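Local coordinates for protein endolysin (Clostridium phage phiCD27, PDB 3QAY) that probably cleaves the amide bond between N-acetylmuramic acid and L-alanine in Clostridium difficile peptidoglycan, as the zinc-dependent catalytic domain of a phage endolysin, at residues K94-L106 and F120-L134. Sequence-based numbering, arbitrary orientation.
Sequences KGSEVLYYSNKGL and FKNRGAKLDKRLYIL. With PO4 (phosphate ion), chain H.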
# COMPACT_ATOMS: atom_id res chain seq x y z
N LYS A 94 0.62 -11.51 -12.24
CA LYS A 94 1.75 -10.62 -11.99
C LYS A 94 1.39 -9.17 -12.26
O LYS A 94 0.42 -8.89 -12.97
CB LYS A 94 2.96 -11.03 -12.83
CG LYS A 94 2.80 -10.83 -14.34
CD LYS A 94 4.10 -11.19 -15.05
CE LYS A 94 3.93 -11.22 -16.55
NZ LYS A 94 3.15 -12.41 -16.96
N GLY A 95 2.18 -8.27 -11.69
CA GLY A 95 2.04 -6.85 -11.98
C GLY A 95 1.47 -6.01 -10.85
O GLY A 95 1.20 -6.52 -9.76
N SER A 96 1.29 -4.73 -11.15
CA SER A 96 0.86 -3.74 -10.18
C SER A 96 -0.56 -3.30 -10.47
O SER A 96 -1.01 -3.32 -11.62
CB SER A 96 1.78 -2.53 -10.23
OG SER A 96 3.12 -2.92 -10.05
N GLU A 97 -1.23 -2.85 -9.43
CA GLU A 97 -2.64 -2.55 -9.46
C GLU A 97 -2.95 -1.62 -8.29
O GLU A 97 -2.41 -1.81 -7.20
CB GLU A 97 -3.35 -3.89 -9.33
CG GLU A 97 -4.81 -3.89 -9.16
CD GLU A 97 -5.32 -5.31 -9.23
OE1 GLU A 97 -5.75 -5.85 -8.19
OE2 GLU A 97 -5.22 -5.90 -10.32
N VAL A 98 -3.79 -0.60 -8.50
CA VAL A 98 -4.15 0.32 -7.43
C VAL A 98 -5.68 0.46 -7.35
O VAL A 98 -6.33 0.79 -8.34
CB VAL A 98 -3.49 1.71 -7.61
CG1 VAL A 98 -3.95 2.69 -6.53
CG2 VAL A 98 -1.96 1.59 -7.61
N LEU A 99 -6.23 0.20 -6.16
CA LEU A 99 -7.68 0.29 -5.95
C LEU A 99 -8.05 1.65 -5.38
O LEU A 99 -7.33 2.19 -4.53
CB LEU A 99 -8.16 -0.84 -5.03
CG LEU A 99 -7.64 -2.24 -5.39
CD1 LEU A 99 -8.28 -3.32 -4.50
CD2 LEU A 99 -7.90 -2.55 -6.86
N TYR A 100 -9.15 2.22 -5.87
CA TYR A 100 -9.56 3.56 -5.48
C TYR A 100 -11.08 3.63 -5.32
O TYR A 100 -11.81 2.70 -5.69
CB TYR A 100 -9.08 4.58 -6.51
CG TYR A 100 -9.78 4.45 -7.84
CD1 TYR A 100 -10.96 5.15 -8.10
CD2 TYR A 100 -9.28 3.62 -8.84
CE1 TYR A 100 -11.62 5.02 -9.31
CE2 TYR A 100 -9.93 3.50 -10.06
CZ TYR A 100 -11.10 4.20 -10.29
OH TYR A 100 -11.75 4.08 -11.49
N TYR A 101 -11.54 4.75 -4.75
CA TYR A 101 -12.94 4.94 -4.37
C TYR A 101 -13.63 6.09 -5.10
O TYR A 101 -14.83 6.04 -5.31
CB TYR A 101 -13.05 5.19 -2.87
CG TYR A 101 -14.46 5.19 -2.33
CD1 TYR A 101 -15.15 4.01 -2.14
CD2 TYR A 101 -15.11 6.38 -2.03
CE1 TYR A 101 -16.45 4.00 -1.66
CE2 TYR A 101 -16.42 6.39 -1.55
CZ TYR A 101 -17.08 5.18 -1.37
OH TYR A 101 -18.36 5.15 -0.89
N SER A 102 -12.87 7.11 -5.49
CA SER A 102 -13.42 8.35 -6.03
C SER A 102 -12.66 8.81 -7.27
O SER A 102 -11.63 8.25 -7.63
CB SER A 102 -13.34 9.44 -4.97
OG SER A 102 -11.99 9.64 -4.59
N ASN A 103 -13.17 9.86 -7.90
CA ASN A 103 -12.48 10.46 -9.04
C ASN A 103 -11.11 11.02 -8.65
O ASN A 103 -10.17 10.97 -9.43
CB ASN A 103 -13.34 11.55 -9.70
CG ASN A 103 -14.53 10.97 -10.48
OD1 ASN A 103 -14.49 9.84 -10.97
ND2 ASN A 103 -15.58 11.77 -10.60
N LYS A 104 -11.01 11.57 -7.43
CA LYS A 104 -9.74 12.09 -6.94
C LYS A 104 -8.75 10.96 -6.72
O LYS A 104 -7.59 11.06 -7.12
CB LYS A 104 -9.94 12.87 -5.63
CG LYS A 104 -10.64 14.22 -5.82
CD LYS A 104 -10.83 14.95 -4.51
CE LYS A 104 -11.48 16.31 -4.71
NZ LYS A 104 -12.91 16.17 -5.13
N GLY A 105 -9.23 9.89 -6.10
CA GLY A 105 -8.45 8.67 -5.93
C GLY A 105 -8.00 8.07 -7.24
O GLY A 105 -6.88 7.58 -7.33
N LEU A 106 -8.86 8.10 -8.26
CA LEU A 106 -8.50 7.64 -9.60
C LEU A 106 -7.27 8.38 -10.17
O LEU A 106 -6.42 7.75 -10.80
CB LEU A 106 -9.69 7.79 -10.56
CG LEU A 106 -9.45 7.51 -12.05
CD1 LEU A 106 -9.00 6.08 -12.29
CD2 LEU A 106 -10.71 7.84 -12.83
N PHE A 120 6.92 -3.22 -13.55
CA PHE A 120 5.96 -4.32 -13.49
C PHE A 120 4.92 -4.20 -14.61
O PHE A 120 4.84 -3.19 -15.31
CB PHE A 120 5.22 -4.29 -12.15
CG PHE A 120 6.13 -4.37 -10.96
CD1 PHE A 120 6.57 -5.60 -10.50
CD2 PHE A 120 6.55 -3.22 -10.31
CE1 PHE A 120 7.41 -5.68 -9.41
CE2 PHE A 120 7.40 -3.30 -9.22
CZ PHE A 120 7.83 -4.53 -8.76
N LYS A 121 4.12 -5.25 -14.78
CA LYS A 121 2.95 -5.17 -15.65
C LYS A 121 1.96 -4.17 -15.06
O LYS A 121 1.60 -4.29 -13.89
CB LYS A 121 2.29 -6.54 -15.77
CG LYS A 121 0.99 -6.55 -16.57
CD LYS A 121 0.30 -7.89 -16.46
CE LYS A 121 -0.87 -8.00 -17.41
NZ LYS A 121 -0.43 -8.24 -18.82
N ASN A 122 1.53 -3.19 -15.86
CA ASN A 122 0.50 -2.25 -15.41
C ASN A 122 -0.88 -2.89 -15.57
O ASN A 122 -1.43 -2.91 -16.67
CB ASN A 122 0.58 -0.94 -16.20
CG ASN A 122 -0.36 0.14 -15.67
OD1 ASN A 122 -1.28 -0.14 -14.89
ND2 ASN A 122 -0.14 1.38 -16.09
N ARG A 123 -1.42 -3.40 -14.47
CA ARG A 123 -2.75 -4.02 -14.48
C ARG A 123 -3.88 -2.98 -14.50
O ARG A 123 -5.02 -3.32 -14.77
CB ARG A 123 -2.93 -4.95 -13.27
CG ARG A 123 -1.93 -6.11 -13.23
CD ARG A 123 -1.91 -6.81 -11.87
NE ARG A 123 -3.17 -7.49 -11.57
CZ ARG A 123 -3.52 -8.69 -12.04
NH1 ARG A 123 -2.73 -9.37 -12.85
NH2 ARG A 123 -4.70 -9.20 -11.69
N GLY A 124 -3.55 -1.73 -14.18
CA GLY A 124 -4.50 -0.61 -14.23
C GLY A 124 -5.12 -0.25 -12.89
O GLY A 124 -5.16 -1.07 -11.97
N ALA A 125 -5.59 0.99 -12.78
CA ALA A 125 -6.34 1.45 -11.60
C ALA A 125 -7.74 0.86 -11.64
O ALA A 125 -8.35 0.79 -12.70
CB ALA A 125 -6.42 2.97 -11.59
N LYS A 126 -8.25 0.43 -10.49
CA LYS A 126 -9.54 -0.26 -10.43
C LYS A 126 -10.40 0.30 -9.31
O LYS A 126 -9.95 0.46 -8.18
CB LYS A 126 -9.33 -1.76 -10.22
CG LYS A 126 -8.47 -2.40 -11.30
CD LYS A 126 -8.26 -3.88 -11.04
CE LYS A 126 -7.35 -4.49 -12.10
NZ LYS A 126 -7.33 -5.97 -12.01
N LEU A 127 -11.65 0.61 -9.65
CA LEU A 127 -12.62 1.10 -8.68
C LEU A 127 -13.12 -0.07 -7.83
O LEU A 127 -13.51 -1.10 -8.38
CB LEU A 127 -13.80 1.76 -9.40
CG LEU A 127 -14.95 2.31 -8.54
CD1 LEU A 127 -14.49 3.48 -7.69
CD2 LEU A 127 -16.13 2.69 -9.42
N ASP A 128 -13.08 0.09 -6.51
CA ASP A 128 -13.69 -0.87 -5.60
C ASP A 128 -14.26 -0.14 -4.39
O ASP A 128 -13.52 0.30 -3.51
CB ASP A 128 -12.68 -1.94 -5.15
CG ASP A 128 -13.35 -3.11 -4.42
OD1 ASP A 128 -14.56 -3.03 -4.14
OD2 ASP A 128 -12.65 -4.11 -4.12
N LYS A 129 -15.58 -0.03 -4.34
CA LYS A 129 -16.25 0.68 -3.26
C LYS A 129 -16.63 -0.23 -2.09
O LYS A 129 -17.22 0.22 -1.12
CB LYS A 129 -17.50 1.39 -3.78
CG LYS A 129 -17.21 2.51 -4.77
CD LYS A 129 -18.47 3.28 -5.08
CE LYS A 129 -18.19 4.56 -5.83
NZ LYS A 129 -19.45 5.32 -6.10
N ARG A 130 -16.29 -1.52 -2.19
CA ARG A 130 -16.66 -2.49 -1.17
C ARG A 130 -15.67 -2.56 -0.02
O ARG A 130 -16.00 -3.06 1.06
CB ARG A 130 -16.82 -3.88 -1.79
CG ARG A 130 -17.92 -3.96 -2.82
CD ARG A 130 -17.97 -5.33 -3.47
NE ARG A 130 -16.83 -5.56 -4.36
CZ ARG A 130 -16.62 -6.69 -5.05
NH1 ARG A 130 -17.48 -7.71 -4.96
NH2 ARG A 130 -15.55 -6.79 -5.82
N LEU A 131 -14.45 -2.06 -0.23
CA LEU A 131 -13.41 -2.18 0.77
C LEU A 131 -13.59 -1.11 1.84
O LEU A 131 -13.74 0.06 1.52
CB LEU A 131 -12.02 -2.07 0.14
CG LEU A 131 -11.72 -3.11 -0.94
CD1 LEU A 131 -10.36 -2.84 -1.58
CD2 LEU A 131 -11.77 -4.52 -0.37
N TYR A 132 -13.56 -1.54 3.10
CA TYR A 132 -13.77 -0.62 4.22
C TYR A 132 -12.68 0.44 4.32
O TYR A 132 -12.96 1.56 4.74
CB TYR A 132 -13.88 -1.38 5.55
CG TYR A 132 -12.57 -1.95 6.08
CD1 TYR A 132 -11.65 -1.14 6.74
CD2 TYR A 132 -12.27 -3.30 5.94
CE1 TYR A 132 -10.46 -1.66 7.22
CE2 TYR A 132 -11.09 -3.83 6.43
CZ TYR A 132 -10.19 -3.01 7.07
OH TYR A 132 -9.01 -3.53 7.56
N ILE A 133 -11.45 0.10 3.93
CA ILE A 133 -10.36 1.05 4.05
C ILE A 133 -10.58 2.22 3.09
O ILE A 133 -10.07 3.32 3.32
CB ILE A 133 -8.97 0.38 3.84
CG1 ILE A 133 -7.85 1.25 4.42
CG2 ILE A 133 -8.73 0.09 2.35
CD1 ILE A 133 -7.98 1.52 5.90
N LEU A 134 -11.35 1.97 2.03
CA LEU A 134 -11.72 2.99 1.05
C LEU A 134 -13.08 3.66 1.34
O LEU A 134 -13.21 4.87 1.22
CB LEU A 134 -11.75 2.39 -0.35
CG LEU A 134 -10.43 1.78 -0.81
CD1 LEU A 134 -10.58 1.14 -2.18
CD2 LEU A 134 -9.33 2.84 -0.82
P PO4 H . 1.11 -5.43 -20.82
O1 PO4 H . 1.64 -6.61 -20.03
O2 PO4 H . 1.03 -5.80 -22.29
O3 PO4 H . -0.25 -5.01 -20.33
O4 PO4 H . 2.09 -4.29 -20.66
O HOH W 1 -6.15 -8.40 -8.89
O HOH W 2 -10.78 2.68 -13.44
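E97 OE2 is gripped by two cations from the neighbouring strand. K126 NZ lies 2.7 Å from E97 OE2, and R123 NE lies 2.9 Å from the same oxygen. The two nitrogens come from opposite faces of the carboxylate. E97 is extended, with CG anti to the backbone N (chi1 172°), and this carries the carboxylate across to both partners. A bend at chi3 (66°) turns the R123 guanidinium so that NE meets E97 OE2 in its own plane while NH1 donates to K94 O at 3.2 Å, from above that carbonyl's plane. A water bridges E97 OE1 and R123 NH2. The two cations probably stabilise the charged form of E97.

The backbones pair as parallel strands. S96 N donates to K121 O, and R123 N to S96 O. Further along, K126 N bonds V98 O, Y100 N bonds K126 O and D128 N bonds Y100 O. The register slips by one residue at G124: E97 lies opposite R123 but V98 lies opposite A125. G124 O is buried with no partner in the model.

On the side of the sheet with V98 and A125, the Y100 ring lies between L127 and L106, with L127 CA over one face and L106 CB over the other. Y100 CE1 touches L127 CD1 at 3.6 Å. A water joins Y100 OH to A125 O. On the other side, L99 CD1 meets L131 CD1 at 3.6 Å, the two side chains crossing at about a right angle. Beyond the strand, L134 O sits over one face of the Y101 ring, and K129 CB approaches Y101 CE1 at 3.5 Å.

This is a beta-alpha-beta unit, in which helix 103-116 links strand 96-100 to the edge strand 122-127. V98 packs on that helix. Strand 96-100 also pairs antiparallel with strand 140-148, where S96 OG bonds S146 O.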